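Local atomic coordinates of DUF2019 domain-containing protein (Rhodopseudomonas palustris, PDB entry 2I9C), a protein that is of unknown function but is built of α-helices and belongs to the DUF2019 family of the TPR clan. Residues Ile47-Glu50 / Leu51-Arg54. Residues are numbered along the deposited sequence; the frame is centred on the assembly and turned at random.
Sequences IADE and LKAR
Glu50 and Arg54 join in an i to i+4 salt bridge near the C-terminal end of α-helix 34-53. Arg54, where the helix gives out, turns its side chain back along the last turn. Arg54 CB lies 4.0 Å from Glu50 O, and Arg54 CG comes closer to Glu50 O, at 3.4 Å. CG stands beside the backbone N (chi1 -74°), and the chain then runs extended to NE, with Arg54 CD 3.9 Å from Glu50 O, delivering the guanidinium to the carboxylate. There two nitrogens grip a single oxygen side-on, Arg54 NE at 3.0 Å and Arg54 NH2 at 2.9 Å from Glu50 OE2. This oxygen lies in the guanidinium plane, at its edge, whereas the carboxylate is turned perpendicular to that plane. OE2 is met on its anti side, the two nitrogens arriving from opposite faces of the carboxylate plane and up to 25° out of it. Glu50 reaches this position through a bend at chi2 (64°). NH2 also donates to Met9 O and NH1 to Thr11 OG1, so the guanidinium ties the helix end to the start of helix 11-30 and the residues before it. An alanine in place of Arg54 is likely to leave the Glu50 carboxylate without its positive partner and Met9 O without this donor, freeing the carboxylate to turn. Backbone i+4 to i bonds run from the N-H groups of Leu51, Lys52 and Ala53 to the carbonyls of Ile47, Ala48 and Asp49. On the buried face, Ile47 CG2 lies 4.0 Å from Leu51 CD1, and both side chains pack against helix 11-30. On the exposed face, Lys52 NZ stays 4.4 Å from Asp49 OD1, too far to count as a salt bridge.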
ATOM      1  N   ILE A  47      -3.991   7.072  -6.363  1.00 28.75           N
ATOM      2  CA  ILE A  47      -2.574   7.472  -6.291  1.00 28.68           C
ATOM      3  C   ILE A  47      -1.653   6.408  -6.896  1.00 30.10           C
ATOM      4  O   ILE A  47      -0.775   6.743  -7.691  1.00 31.04           O
ATOM      5  CB  ILE A  47      -2.129   7.831  -4.843  1.00 28.03           C
ATOM      6  CG1 ILE A  47      -2.881   9.085  -4.338  1.00 27.80           C
ATOM      7  CG2 ILE A  47      -0.621   8.108  -4.789  1.00 27.06           C
ATOM      8  CD1 ILE A  47      -2.915   9.199  -2.789  1.00 28.75           C
ATOM      9  N   ALA A  48      -1.864   5.143  -6.533  1.00 30.03           N
ATOM     10  CA  ALA A  48      -1.037   4.047  -7.027  1.00 31.58           C
ATOM     11  C   ALA A  48      -1.184   3.883  -8.522  1.00 30.69           C
ATOM     12  O   ALA A  48      -0.180   3.658  -9.199  1.00 31.17           O
ATOM     13  CB  ALA A  48      -1.374   2.756  -6.332  1.00 31.69           C
ATOM     14  N   ASP A  49      -2.414   4.021  -9.045  1.00 31.88           N
ATOM     15  CA  ASP A  49      -2.661   3.966 -10.513  1.00 31.48           C
ATOM     16  C   ASP A  49      -1.984   5.081 -11.269  1.00 30.92           C
ATOM     17  O   ASP A  49      -1.448   4.870 -12.358  1.00 29.49           O
ATOM     18  CB  ASP A  49      -4.158   3.978 -10.844  1.00 32.74           C
ATOM     19  CG  ASP A  49      -4.806   2.611 -10.628  1.00 36.47           C
ATOM     20  OD1 ASP A  49      -4.089   1.646 -10.237  1.00 40.43           O
ATOM     21  OD2 ASP A  49      -6.028   2.523 -10.805  1.00 41.56           O
ATOM     22  N   GLU A  50      -2.001   6.280 -10.691  1.00 30.35           N
ATOM     23  CA  GLU A  50      -1.297   7.402 -11.307  1.00 30.31           C
ATOM     24  C   GLU A  50       0.238   7.141 -11.334  1.00 29.77           C
ATOM     25  O   GLU A  50       0.899   7.391 -12.330  1.00 28.60           O
ATOM     26  CB  GLU A  50      -1.626   8.727 -10.586  1.00 30.57           C
ATOM     27  CG  GLU A  50      -0.828   9.941 -11.105  1.00 29.60           C
ATOM     28  CD  GLU A  50      -1.133  10.312 -12.558  1.00 31.76           C
ATOM     29  OE1 GLU A  50      -2.216   9.964 -13.121  1.00 32.91           O
ATOM     30  OE2 GLU A  50      -0.274  10.956 -13.166  1.00 30.09           O
ATOM     31  N   LEU A  51       0.787   6.657 -10.226  1.00 29.25           N
ATOM     32  CA  LEU A  51       2.225   6.415 -10.150  1.00 29.07           C
ATOM     33  C   LEU A  51       2.581   5.312 -11.162  1.00 28.93           C
ATOM     34  O   LEU A  51       3.565   5.418 -11.876  1.00 29.00           O
ATOM     35  CB  LEU A  51       2.618   5.971  -8.735  1.00 27.77           C
ATOM     36  CG  LEU A  51       2.689   7.063  -7.677  1.00 28.98           C
ATOM     37  CD1 LEU A  51       2.702   6.436  -6.287  1.00 27.35           C
ATOM     38  CD2 LEU A  51       3.956   7.879  -7.889  1.00 27.82           C
ATOM     39  N   LYS A  52       1.785   4.250 -11.194  1.00 29.80           N
ATOM     40  CA  LYS A  52       1.973   3.180 -12.187  1.00 31.19           C
ATOM     41  C   LYS A  52       1.971   3.735 -13.632  1.00 31.38           C
ATOM     42  O   LYS A  52       2.836   3.368 -14.403  1.00 31.83           O
ATOM     43  CB  LYS A  52       0.924   2.060 -12.012  1.00 31.18           C
ATOM     44  CG  LYS A  52       0.992   0.987 -13.129  1.00 32.72           C
ATOM     45  CD  LYS A  52      -0.118  -0.064 -13.044  1.00 33.62           C
ATOM     46  CE  LYS A  52      -1.489   0.559 -13.197  1.00 38.13           C
ATOM     47  NZ  LYS A  52      -2.500  -0.383 -13.776  1.00 42.51           N
ATOM     48  N   ALA A  53       1.058   4.656 -13.967  1.00 31.47           N
ATOM     49  CA  ALA A  53       0.974   5.234 -15.331  1.00 32.01           C
ATOM     50  C   ALA A  53       2.143   6.092 -15.780  1.00 32.60           C
ATOM     51  O   ALA A  53       2.238   6.445 -16.964  1.00 32.91           O
ATOM     52  CB  ALA A  53      -0.344   6.004 -15.537  1.00 32.32           C
ATOM     53  N   ARG A  54       3.033   6.436 -14.854  1.00 31.91           N
ATOM     54  CA  ARG A  54       4.147   7.292 -15.164  1.00 31.19           C
ATOM     55  C   ARG A  54       5.303   6.473 -15.674  1.00 30.84           C
ATOM     56  O   ARG A  54       5.440   5.295 -15.305  1.00 29.98           O
ATOM     57  CB  ARG A  54       4.535   8.080 -13.908  1.00 31.80           C
ATOM     58  CG  ARG A  54       3.514   9.140 -13.680  1.00 34.08           C
ATOM     59  CD  ARG A  54       3.747   9.986 -12.471  1.00 33.98           C
ATOM     60  NE  ARG A  54       2.594  10.870 -12.375  1.00 33.30           N
ATOM     61  CZ  ARG A  54       2.591  12.033 -11.741  1.00 32.82           C
ATOM     62  NH1 ARG A  54       3.692  12.462 -11.118  1.00 29.18           N
ATOM     63  NH2 ARG A  54       1.490  12.765 -11.742  1.00 29.23           N
TER